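Long-range contacts in pseudoalteromonas arctica PAMC 21717 (Pseudoalteromonas arctica, PDB 5YL7), which hydrolyses proteins as a cold-active, calcium-binding serine protease of the subtilase family, probably by way of a Ser-His-Asp triad: residues A[14-19]-A[224-229]; A[198-203]-A[218-223]; A[240-245]-A[324-329]. All coordinates share one frame; numbering follows the deposited sequence.

Contact 1 (A[14-19]-A[224-229])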
ATOM      1  N   TYR A  14       6.633  -1.998 -12.891  1.00  5.06           N
ATOM      2  CA  TYR A  14       5.582  -1.393 -13.658  1.00  5.42           C
ATOM      3  C   TYR A  14       5.423  -1.895 -15.065  1.00  6.43           C
ATOM      4  O   TYR A  14       4.344  -1.757 -15.620  1.00  7.49           O
ATOM      5  CB  TYR A  14       5.759   0.128 -13.726  1.00  5.73           C
ATOM      6  CG  TYR A  14       5.651   0.899 -12.391  1.00  5.71           C
ATOM      7  CD1 TYR A  14       5.113   0.315 -11.244  1.00  5.55           C
ATOM      8  CD2 TYR A  14       6.098   2.202 -12.345  1.00  6.02           C
ATOM      9  CE1 TYR A  14       5.014   1.068 -10.092  1.00  5.60           C
ATOM     10  CE2 TYR A  14       5.980   2.937 -11.211  1.00  6.40           C
ATOM     11  CZ  TYR A  14       5.422   2.384 -10.076  1.00  5.72           C
ATOM     12  OH  TYR A  14       5.299   3.128  -8.885  1.00  5.69           O
ATOM     13  N   TYR A  15       6.492  -2.465 -15.625  1.00  7.42           N
ATOM     14  CA  TYR A  15       6.443  -2.693 -17.089  1.00  8.19           C
ATOM     15  C   TYR A  15       7.163  -3.936 -17.568  1.00  8.93           C
ATOM     16  O   TYR A  15       6.900  -4.280 -18.766  1.00  9.69           O
ATOM     17  CB  TYR A  15       7.091  -1.496 -17.827  1.00  8.23           C
ATOM     18  CG  TYR A  15       8.562  -1.365 -17.663  1.00  8.72           C
ATOM     19  CD1 TYR A  15       9.429  -1.992 -18.534  1.00 10.10           C
ATOM     20  CD2 TYR A  15       9.153  -0.593 -16.673  1.00  8.75           C
ATOM     21  CE1 TYR A  15      10.733  -1.908 -18.448  1.00  9.80           C
ATOM     22  CE2 TYR A  15      10.474  -0.485 -16.477  1.00  8.53           C
ATOM     23  CZ  TYR A  15      11.359  -1.184 -17.406  1.00  9.42           C
ATOM     24  OH  TYR A  15      12.685  -1.164 -17.264  1.00 10.66           O
ATOM     25  N   GLU A  16       8.039  -4.576 -16.856  1.00  7.81           N
ATOM     26  CA  GLU A  16       8.743  -5.791 -17.463  1.00  6.94           C
ATOM     27  C   GLU A  16       7.750  -6.923 -17.598  1.00  8.53           C
ATOM     28  O   GLU A  16       6.797  -7.097 -16.857  1.00  8.58           O
ATOM     29  CB  GLU A  16       9.878  -6.220 -16.586  1.00  8.02           C
ATOM     30  CG  GLU A  16      11.065  -5.391 -16.731  1.00  8.81           C
ATOM     31  CD  GLU A  16      12.304  -5.931 -16.076  1.00  9.88           C
ATOM     32  OE1 GLU A  16      12.260  -6.864 -15.266  1.00  8.72           O
ATOM     33  OE2 GLU A  16      13.414  -5.376 -16.331  1.00 11.94           O
ATOM     34  N   GLN A  17       7.991  -7.792 -18.631  1.00  9.42           N
ATOM     35  CA  GLN A  17       7.044  -8.862 -18.894  1.00 10.03           C
ATOM     36  C   GLN A  17       6.961  -9.907 -17.771  1.00  8.69           C
ATOM     37  O   GLN A  17       5.895 -10.385 -17.478  1.00 10.34           O
ATOM     38  CB  GLN A  17       7.443  -9.551 -20.255  1.00 12.69           C
ATOM     39  CG  GLN A  17       7.187  -8.621 -21.459  1.00 18.88           C
ATOM     40  CD  GLN A  17       5.752  -8.179 -21.566  1.00 27.74           C
ATOM     41  OE1 GLN A  17       4.846  -9.039 -21.555  1.00 31.89           O
ATOM     42  NE2 GLN A  17       5.514  -6.845 -21.633  1.00 23.89           N
ATOM     43  N   ALA A  18       8.055 -10.273 -17.198  1.00  7.93           N
ATOM     44  CA  ALA A  18       8.014 -11.365 -16.222  1.00  7.55           C
ATOM     45  C   ALA A  18       7.316 -10.951 -14.935  1.00  7.63           C
ATOM     46  O   ALA A  18       6.397 -11.697 -14.489  1.00  7.95           O
ATOM     47  CB  ALA A  18       9.397 -11.921 -15.937  1.00  9.48           C
ATOM     48  N   GLY A  19       7.731  -9.876 -14.314  1.00  7.58           N
ATOM     49  CA  GLY A  19       7.235  -9.517 -12.978  1.00  7.70           C
ATOM     50  C   GLY A  19       6.503  -8.185 -12.919  1.00  7.36           C
ATOM     51  O   GLY A  19       6.084  -7.815 -11.798  1.00  8.33           O
ATOM     52  N   VAL A 224       5.263 -11.251  -5.782  1.00  4.62           N
ATOM     53  CA  VAL A 224       6.218 -11.836  -6.714  1.00  4.57           C
ATOM     54  C   VAL A 224       7.445 -11.005  -6.777  1.00  4.93           C
ATOM     55  O   VAL A 224       7.478  -9.779  -6.594  1.00  5.22           O
ATOM     56  CB  VAL A 224       5.668 -12.123  -8.098  1.00  5.60           C
ATOM     57  CG1 VAL A 224       4.527 -13.140  -8.038  1.00  6.39           C
ATOM     58  CG2 VAL A 224       5.229 -10.864  -8.810  1.00  6.00           C
ATOM     59  N   GLY A 225       8.557 -11.666  -7.128  1.00  5.01           N
ATOM     60  CA  GLY A 225       9.807 -10.973  -7.499  1.00  5.54           C
ATOM     61  C   GLY A 225       9.842 -10.651  -8.939  1.00  5.29           C
ATOM     62  O   GLY A 225       8.943 -10.914  -9.733  1.00  5.89           O
ATOM     63  N   ARG A 226      11.010 -10.163  -9.381  1.00  5.58           N
ATOM     64  CA  ARG A 226      11.278  -9.802 -10.748  1.00  6.74           C
ATOM     65  C   ARG A 226      11.219 -10.983 -11.710  1.00  6.31           C
ATOM     66  O   ARG A 226      10.997 -10.773 -12.890  1.00  7.03           O
ATOM     67  CB  ARG A 226      12.620  -9.027 -10.793  1.00  6.60           C
ATOM     68  CG  ARG A 226      12.911  -8.394 -12.136  1.00  6.96           C
ATOM     69  CD  ARG A 226      14.083  -7.439 -11.979  1.00  8.71           C
ATOM     70  NE  ARG A 226      14.326  -6.650 -13.175  1.00  8.98           N
ATOM     71  CZ  ARG A 226      15.238  -5.661 -13.164  1.00 11.77           C
ATOM     72  NH1 ARG A 226      15.984  -5.429 -12.107  1.00 12.23           N
ATOM     73  NH2 ARG A 226      15.245  -4.850 -14.191  1.00 13.86           N
ATOM     74  N   ASN A 227      11.345 -12.193 -11.210  1.00  6.69           N
ATOM     75  CA  ASN A 227      11.142 -13.367 -12.017  1.00  7.18           C
ATOM     76  C   ASN A 227       9.687 -13.711 -12.274  1.00  7.27           C
ATOM     77  O   ASN A 227       9.392 -14.607 -13.048  1.00  7.48           O
ATOM     78  CB  ASN A 227      11.845 -14.631 -11.417  1.00  8.02           C
ATOM     79  CG  ASN A 227      11.278 -15.032 -10.064  1.00  8.63           C
ATOM     80  OD1 ASN A 227      10.551 -14.258  -9.414  1.00  8.82           O
ATOM     81  ND2 ASN A 227      11.460 -16.271  -9.677  1.00 11.99           N
ATOM     82  N   GLY A 228       8.738 -13.030 -11.608  1.00  6.34           N
ATOM     83  CA  GLY A 228       7.341 -13.412 -11.726  1.00  6.68           C
ATOM     84  C   GLY A 228       6.949 -14.665 -10.946  1.00  6.66           C
ATOM     85  O   GLY A 228       5.833 -15.153 -11.199  1.00  8.25           O
ATOM     86  N   GLY A 229       7.773 -15.099 -10.060  1.00  6.50           N
ATOM     87  CA  GLY A 229       7.436 -16.163  -9.142  1.00  6.51           C
ATOM     88  C   GLY A 229       7.339 -15.640  -7.746  1.00  6.33           C
ATOM     89  O   GLY A 229       7.741 -14.516  -7.441  1.00  6.13           O
TER
HETATM   90  O   HOH W   1      10.230  -8.550 -14.384  1.00  9.74           O
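Glu16 and Arg226 form a salt bridge of two hydrogen bonds, one to each carboxylate oxygen. The arginine grips side-on: NE gives its hydrogen to Glu16 OE1 over 2.9 Å, and NH2 reaches Glu16 OE2, also over 2.9 Å, in a nearly straight bond (175°). Both oxygens lie close to the guanidinium plane, but the carboxylate is turned 39° against it, so that OE2 is met from above its own plane and OE1 on its syn side. The Arg226 chain is stretched out from CG to NE (chi1 -171°), which carries its guanidinium back to the glutamate from a CB that points away. NH1 has a second carboxylate, that of Glu256.

A water molecule fills the angle between salt bridge and backbone. It donates to Glu16 OE1 and to Arg226 O, and accepts from Gly19 N at 2.8 Å, bridging an amide and a carbonyl that do not bond directly. Arg226 itself sits in a type I turn, and Asn227 OD1 takes the N-H of Gly229 in an Asx turn. Where the backbones come closest, Gly228 CA lies 3.4 Å from Ala18 O, which also accepts from Arg315; a side chain on Gly228 would collide with that oxygen. Gly19 O, by contrast, is buried without a polar partner. Charge and one shared water, with little apolar packing, thus tie the loop after helix 12-15 to the turn that follows strand 219-224.

Contact 2 (A[198-203]-A[218-223]). With CA (calcium ion), chain F.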
ATOM      1  N   ILE A 198      -4.828  -5.354   1.031  1.00  4.82           N
ATOM      2  CA  ILE A 198      -3.996  -5.683   2.176  1.00  4.74           C
ATOM      3  C   ILE A 198      -2.825  -6.550   1.760  1.00  4.76           C
ATOM      4  O   ILE A 198      -2.925  -7.435   0.897  1.00  5.59           O
ATOM      5  CB  ILE A 198      -4.809  -6.411   3.266  1.00  5.53           C
ATOM      6  CG1 ILE A 198      -6.026  -5.537   3.636  1.00  6.38           C
ATOM      7  CG2 ILE A 198      -3.920  -6.693   4.476  1.00  6.17           C
ATOM      8  CD1 ILE A 198      -6.932  -6.098   4.709  1.00  8.49           C
ATOM      9  N   ALA A 199      -1.656  -6.236   2.345  1.00  3.87           N
ATOM     10  CA  ALA A 199      -0.470  -7.094   2.237  1.00  4.28           C
ATOM     11  C   ALA A 199      -0.629  -8.374   2.999  1.00  5.13           C
ATOM     12  O   ALA A 199      -0.944  -8.380   4.190  1.00  6.40           O
ATOM     13  CB  ALA A 199       0.721  -6.378   2.734  1.00  4.63           C
ATOM     14  N   ALA A 200      -0.301  -9.518   2.360  1.00  4.82           N
ATOM     15  CA  ALA A 200      -0.534 -10.856   3.044  1.00  5.48           C
ATOM     16  C   ALA A 200       0.462 -11.142   4.047  1.00  5.48           C
ATOM     17  O   ALA A 200       0.212 -12.119   4.882  1.00  6.87           O
ATOM     18  CB  ALA A 200      -0.541 -11.936   2.014  1.00  5.99           C
ATOM     19  N   GLY A 201       1.596 -10.482   4.151  1.00  5.14           N
ATOM     20  CA  GLY A 201       2.652 -10.738   5.133  1.00  5.48           C
ATOM     21  C   GLY A 201       3.852 -11.487   4.572  1.00  5.33           C
ATOM     22  O   GLY A 201       3.821 -12.049   3.504  1.00  5.70           O
ATOM     23  N   ASN A 202       4.932 -11.489   5.342  1.00  6.70           N
ATOM     24  CA  ASN A 202       6.294 -11.783   4.874  1.00  7.54           C
ATOM     25  C   ASN A 202       6.920 -12.896   5.695  1.00  8.27           C
ATOM     26  O   ASN A 202       8.139 -12.879   5.890  1.00  9.86           O
ATOM     27  CB  ASN A 202       7.180 -10.580   4.902  1.00  8.41           C
ATOM     28  CG  ASN A 202       6.603  -9.398   4.167  1.00  9.85           C
ATOM     29  OD1 ASN A 202       5.868  -9.504   3.131  1.00  8.46           O
ATOM     30  ND2 ASN A 202       6.935  -8.186   4.645  1.00 14.03           N
ATOM     31  N   ASP A 203       6.145 -13.864   6.071  1.00  7.56           N
ATOM     32  CA  ASP A 203       6.619 -14.977   6.953  1.00  9.68           C
ATOM     33  C   ASP A 203       6.883 -16.218   6.193  1.00  8.00           C
ATOM     34  O   ASP A 203       7.133 -17.301   6.819  1.00  8.84           O
ATOM     35  CB  ASP A 203       5.518 -15.165   8.050  1.00 12.04           C
ATOM     36  CG  ASP A 203       4.915 -13.751   8.564  1.00 15.19           C
ATOM     37  OD1 ASP A 203       5.615 -13.343   9.513  1.00 17.03           O
ATOM     38  OD2 ASP A 203       3.867 -13.031   8.091  1.00 16.05           O
ATOM     39  N   VAL A 218     -11.758  -8.550   1.842  1.00  5.45           N
ATOM     40  CA  VAL A 218     -10.549  -7.794   1.499  1.00  5.13           C
ATOM     41  C   VAL A 218      -9.905  -8.399   0.319  1.00  5.09           C
ATOM     42  O   VAL A 218     -10.084  -9.574   0.003  1.00  5.57           O
ATOM     43  CB  VAL A 218      -9.566  -7.724   2.698  1.00  5.43           C
ATOM     44  CG1 VAL A 218     -10.248  -7.187   3.962  1.00  6.28           C
ATOM     45  CG2 VAL A 218      -8.904  -9.027   3.012  1.00  6.84           C
ATOM     46  N   VAL A 219      -9.051  -7.609  -0.326  1.00  4.75           N
ATOM     47  CA  VAL A 219      -8.190  -8.107  -1.425  1.00  4.98           C
ATOM     48  C   VAL A 219      -6.810  -8.352  -0.799  1.00  4.69           C
ATOM     49  O   VAL A 219      -6.073  -7.397  -0.509  1.00  4.43           O
ATOM     50  CB  VAL A 219      -8.084  -7.112  -2.571  1.00  5.54           C
ATOM     51  CG1 VAL A 219      -7.276  -7.658  -3.692  1.00  6.11           C
ATOM     52  CG2 VAL A 219      -9.480  -6.659  -3.046  1.00  5.83           C
ATOM     53  N   ASN A 220      -6.475  -9.619  -0.573  1.00  4.49           N
ATOM     54  CA  ASN A 220      -5.233 -10.003   0.094  1.00  4.68           C
ATOM     55  C   ASN A 220      -4.212 -10.360  -0.949  1.00  4.76           C
ATOM     56  O   ASN A 220      -4.488 -11.135  -1.901  1.00  5.30           O
ATOM     57  CB  ASN A 220      -5.465 -11.190   1.046  1.00  5.18           C
ATOM     58  CG  ASN A 220      -4.335 -11.348   2.017  1.00  5.94           C
ATOM     59  OD1 ASN A 220      -3.640 -10.433   2.359  1.00  6.44           O
ATOM     60  ND2 ASN A 220      -4.185 -12.605   2.535  1.00  7.24           N
ATOM     61  N   VAL A 221      -3.036  -9.746  -0.827  1.00  4.11           N
ATOM     62  CA  VAL A 221      -2.051  -9.689  -1.937  1.00  4.67           C
ATOM     63  C   VAL A 221      -0.748 -10.367  -1.524  1.00  4.08           C
ATOM     64  O   VAL A 221      -0.091  -9.978  -0.552  1.00  5.07           O
ATOM     65  CB  VAL A 221      -1.777  -8.230  -2.282  1.00  4.23           C
ATOM     66  CG1 VAL A 221      -0.779  -8.131  -3.443  1.00  4.32           C
ATOM     67  CG2 VAL A 221      -3.067  -7.512  -2.650  1.00  4.64           C
ATOM     68  N   ALA A 222      -0.384 -11.369  -2.353  1.00  3.99           N
ATOM     69  CA  ALA A 222       0.954 -12.032  -2.269  1.00  4.39           C
ATOM     70  C   ALA A 222       1.921 -11.260  -3.144  1.00  4.92           C
ATOM     71  O   ALA A 222       1.579 -10.514  -4.053  1.00  5.14           O
ATOM     72  CB  ALA A 222       0.848 -13.476  -2.701  1.00  4.96           C
ATOM     73  N   SER A 223       3.227 -11.474  -2.897  1.00  4.85           N
ATOM     74  CA  SER A 223       4.280 -10.798  -3.594  1.00  4.62           C
ATOM     75  C   SER A 223       5.041 -11.675  -4.566  1.00  4.84           C
ATOM     76  O   SER A 223       5.433 -12.813  -4.136  1.00  5.69           O
ATOM     77  CB  SER A 223       5.281 -10.255  -2.614  1.00  5.34           C
ATOM     78  OG  SER A 223       6.407  -9.700  -3.298  1.00  5.40           O
TER
HETATM   79 CA    CA F 804     -10.645 -11.729  -0.640  1.00  6.14          CA
HETATM   80  O   HOH W   2      -2.556 -12.680   5.138  1.00  8.55           O
HETATM   81  O   HOH W   3     -11.171 -11.720   1.842  1.00  9.20           O
HETATM   82  O   HOH W   4      -9.855 -14.478  -0.846  1.00102.83           O
HETATM   83  O   HOH W   5     -12.048 -13.609  -1.052  1.00 10.46           O
HETATM   84  O   HOH W   6      -9.233 -13.290   0.617  1.00 11.53           O
HETATM   85  O   HOH W   7     -12.936 -10.754  -0.206  1.00 10.17           O
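Two neighbouring parallel strands of the central subtilase sheet, 195-199 and 219-224, meet here and carry the pairing to the end of the first. Ile198 N donates to Val219 O over 2.8 Å, Val221 N returns to Ile198 O, and Ala200 N, already past the strand, still reaches Val221 O at 3.0 Å. The middle bond arrives nearly along the C=O axis (172°), whereas the donor of the last is tilted 32° from the carbonyl plane of its acceptor.

On the face of Ile198 and Asn220, Ile198 CD1 rests on the branches of Val218, 3.6 Å from Val218 CG1. The first torsion of Asn220 (chi1 -164°) swings CG opposite the backbone N and lays the amide beside Ala200: OD1 comes within 3.2 Å of Ala200 CA, while ND2 donates to Asn239 OD1 and to a water that in turn donates to Ala200 O. With an alanine here, Asn239 OD1 and that water would probably lose their donor, and a gap would be likely to open beside Ala200. At the lower-numbered end of 218-223, Val218 O binds a calcium ion at 2.3 Å, in a site completed by Asp241, Glu307 and five waters.

On the other face, Val221 packs against Ala283 and Val287 of helix 280-297, and Ala199 touches Thr280 near the probable catalytic triad; strand 167-170 bonds to Ala199 on one flank, and strand 242-245 to Ala222 on the other.

Contact 3 (A[240-245]-A[324-329]). With CA (calcium ion), chain F.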
ATOM      1  N   ILE A 240      -5.271 -15.848  -0.388  1.00  5.51           N
ATOM      2  CA  ILE A 240      -4.618 -14.861  -1.314  1.00  5.58           C
ATOM      3  C   ILE A 240      -5.568 -14.728  -2.470  1.00  5.85           C
ATOM      4  O   ILE A 240      -6.039 -15.732  -3.080  1.00  6.58           O
ATOM      5  CB  ILE A 240      -3.283 -15.391  -1.820  1.00  6.04           C
ATOM      6  CG1 ILE A 240      -2.271 -15.608  -0.631  1.00  6.64           C
ATOM      7  CG2 ILE A 240      -2.695 -14.388  -2.813  1.00  5.76           C
ATOM      8  CD1 ILE A 240      -1.881 -14.474   0.154  1.00  6.75           C
ATOM      9  N   ASP A 241      -5.854 -13.459  -2.829  1.00  4.84           N
ATOM     10  CA  ASP A 241      -6.688 -13.204  -3.983  1.00  4.69           C
ATOM     11  C   ASP A 241      -5.929 -13.068  -5.238  1.00  4.79           C
ATOM     12  O   ASP A 241      -6.289 -13.602  -6.330  1.00  5.54           O
ATOM     13  CB  ASP A 241      -7.493 -11.924  -3.723  1.00  5.28           C
ATOM     14  CG  ASP A 241      -8.452 -12.110  -2.576  1.00  6.11           C
ATOM     15  OD1 ASP A 241      -9.331 -13.053  -2.683  1.00  7.19           O
ATOM     16  OD2 ASP A 241      -8.442 -11.387  -1.556  1.00  6.73           O
ATOM     17  N   VAL A 242      -4.824 -12.298  -5.214  1.00  4.88           N
ATOM     18  CA  VAL A 242      -3.954 -11.971  -6.365  1.00  5.17           C
ATOM     19  C   VAL A 242      -2.533 -11.791  -5.879  1.00  4.22           C
ATOM     20  O   VAL A 242      -2.297 -11.651  -4.676  1.00  4.97           O
ATOM     21  CB  VAL A 242      -4.407 -10.677  -7.085  1.00  5.00           C
ATOM     22  CG1 VAL A 242      -5.843 -10.786  -7.613  1.00  5.57           C
ATOM     23  CG2 VAL A 242      -4.275  -9.471  -6.167  1.00  5.54           C
ATOM     24  N   ALA A 243      -1.600 -11.769  -6.831  1.00  4.58           N
ATOM     25  CA  ALA A 243      -0.251 -11.391  -6.565  1.00  4.33           C
ATOM     26  C   ALA A 243       0.135 -10.147  -7.304  1.00  4.70           C
ATOM     27  O   ALA A 243      -0.432  -9.836  -8.351  1.00  4.82           O
ATOM     28  CB  ALA A 243       0.691 -12.518  -6.932  1.00  5.40           C
ATOM     29  N   ALA A 244       1.193  -9.498  -6.831  1.00  4.29           N
ATOM     30  CA  ALA A 244       1.753  -8.315  -7.521  1.00  4.48           C
ATOM     31  C   ALA A 244       3.228  -8.244  -7.171  1.00  4.43           C
ATOM     32  O   ALA A 244       3.635  -8.822  -6.145  1.00  4.44           O
ATOM     33  CB  ALA A 244       0.982  -7.053  -7.152  1.00  4.99           C
ATOM     34  N   PRO A 245       4.027  -7.477  -7.913  1.00  4.69           N
ATOM     35  CA  PRO A 245       5.427  -7.357  -7.556  1.00  4.81           C
ATOM     36  C   PRO A 245       5.645  -6.667  -6.261  1.00  4.77           C
ATOM     37  O   PRO A 245       5.283  -5.501  -6.069  1.00  5.95           O
ATOM     38  CB  PRO A 245       5.998  -6.557  -8.767  1.00  5.30           C
ATOM     39  CG  PRO A 245       4.861  -5.868  -9.312  1.00  5.53           C
ATOM     40  CD  PRO A 245       3.712  -6.783  -9.174  1.00  5.49           C
ATOM     41  N   CYS A 324      -0.856 -18.412  -4.692  1.00  7.98           N
ATOM     42  CA  CYS A 324      -0.592 -16.996  -4.858  1.00  7.83           C
ATOM     43  C   CYS A 324      -1.791 -16.304  -5.480  1.00  7.33           C
ATOM     44  O   CYS A 324      -1.647 -15.215  -6.129  1.00  7.52           O
ATOM     45  CB  CYS A 324       0.579 -16.758  -5.751  1.00  7.55           C
ATOM     46  SG  CYS A 324       2.164 -17.240  -5.044  1.00  9.93           S
ATOM     47  N   GLY A 325      -3.009 -16.799  -5.299  1.00  7.38           N
ATOM     48  CA  GLY A 325      -4.177 -16.210  -5.871  1.00  7.20           C
ATOM     49  C   GLY A 325      -4.277 -16.570  -7.326  1.00  7.37           C
ATOM     50  O   GLY A 325      -3.665 -17.511  -7.823  1.00  8.01           O
ATOM     51  N   THR A 326      -5.068 -15.807  -8.078  1.00  5.85           N
ATOM     52  CA  THR A 326      -5.431 -16.242  -9.428  1.00  6.01           C
ATOM     53  C   THR A 326      -4.347 -15.991 -10.404  1.00  6.16           C
ATOM     54  O   THR A 326      -4.458 -16.498 -11.571  1.00  7.05           O
ATOM     55  CB  THR A 326      -6.734 -15.569  -9.901  1.00  6.60           C
ATOM     56  OG1 THR A 326      -6.486 -14.170 -10.047  1.00  6.51           O
ATOM     57  CG2 THR A 326      -7.862 -15.815  -8.969  1.00  7.79           C
ATOM     58  N   GLY A 327      -3.367 -15.134 -10.118  1.00  5.54           N
ATOM     59  CA  GLY A 327      -2.369 -14.701 -11.093  1.00  5.44           C
ATOM     60  C   GLY A 327      -1.745 -13.398 -10.638  1.00  5.31           C
ATOM     61  O   GLY A 327      -2.030 -12.962  -9.497  1.00  5.74           O
ATOM     62  N   ILE A 328      -0.928 -12.819 -11.490  1.00  4.80           N
ATOM     63  CA  ILE A 328      -0.347 -11.488 -11.244  1.00  5.08           C
ATOM     64  C   ILE A 328      -1.307 -10.456 -11.804  1.00  5.29           C
ATOM     65  O   ILE A 328      -1.775 -10.553 -12.942  1.00  5.37           O
ATOM     66  CB  ILE A 328       1.025 -11.355 -11.891  1.00  5.55           C
ATOM     67  CG1 ILE A 328       2.000 -12.385 -11.311  1.00  6.12           C
ATOM     68  CG2 ILE A 328       1.592  -9.913 -11.793  1.00  6.24           C
ATOM     69  CD1 ILE A 328       3.267 -12.577 -12.093  1.00  6.42           C
ATOM     70  N   VAL A 329      -1.629  -9.435 -11.018  1.00  4.78           N
ATOM     71  CA  VAL A 329      -2.494  -8.336 -11.498  1.00  5.65           C
ATOM     72  C   VAL A 329      -1.951  -7.744 -12.807  1.00  5.72           C
ATOM     73  O   VAL A 329      -0.754  -7.491 -12.891  1.00  5.70           O
ATOM     74  CB  VAL A 329      -2.653  -7.268 -10.372  1.00  5.74           C
ATOM     75  CG1 VAL A 329      -3.277  -5.980 -10.916  1.00  6.49           C
ATOM     76  CG2 VAL A 329      -3.441  -7.854  -9.250  1.00  6.33           C
TER
HETATM   77 CA    CA F 804     -10.645 -11.729  -0.640  1.00  6.14          CA
HETATM   78  O   HOH W   8      -4.916 -18.174  -3.111  1.00 28.34           O
HETATM   79  O   HOH W   4      -9.855 -14.478  -0.846  1.00102.83           O
HETATM   80  O   HOH W   5     -12.048 -13.609  -1.052  1.00 10.46           O
HETATM   81  O   HOH W   6      -9.233 -13.290   0.617  1.00 11.53           O
HETATM   82  O   HOH W   3     -11.171 -11.720   1.842  1.00  9.20           O
HETATM   83  O   HOH W   7     -12.936 -10.754  -0.206  1.00 10.17           O
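Ala243 of the outermost strand of the parallel subtilase sheet, 242-245, and Asp241, two residues earlier in the chain, bond to a loop that leads into the C-terminal helix 331-338. Three backbone hydrogen bonds carry the contact. Thr326 N reaches Asp241 O at 3.1 Å from above its carbonyl plane; Ala243 then uses both its polar atoms, its N donating to Gly327 O in the carbonyl plane and its O accepting from Val329 N at 3.0 Å. Weaker CA-H...O contacts supplement them, among them Gly325 CA to Ile240 O. Gly325 has a positive phi, and a CB there would run into the backbone of Asp241 and Val242.

Apolar contacts accompany this backbone pairing. Val242 CG2 meets Val329 CG2 at 3.6 Å, the two side chains crossing at a slant, and Val329 goes on to Val287 and Val290 of helix 280-297. Ile240 sets its CG2 against the peptide of Cys324 and Gly325, next to the Cys321-Cys324 disulfide.

Metal coordination completes the set. The CB of Asp241 points away from the loop, and its carboxylate binds calcium through both oxygens, OD2 at 2.4 Å and OD1 at 2.8 Å; OD2 also accepts from Asn220 N, and OD1 from Lys311 NZ.

In the fold
Contact 2 joins two inner strands of the subtilase sheet, contact 3 adds to its edge strand, and contact 1 lies past the end of strand 219-224; their chemistry changes with their place. Contact 2 is fully buried and relies on regular parallel pairing; contact 3, also mostly buried, adds an irregular loop to the outermost strand; contact 1, whose centre is about 18 Å from the centre of the chain, is only partly buried and depends on charge and water. Contacts 2 and 3, with centres about 9 Å apart, share the sheet and one calcium ion with its waters. Contact 1 meets contact 3 in a probable hydrogen bond of 2.9 Å from Val224 N to Ala244 O.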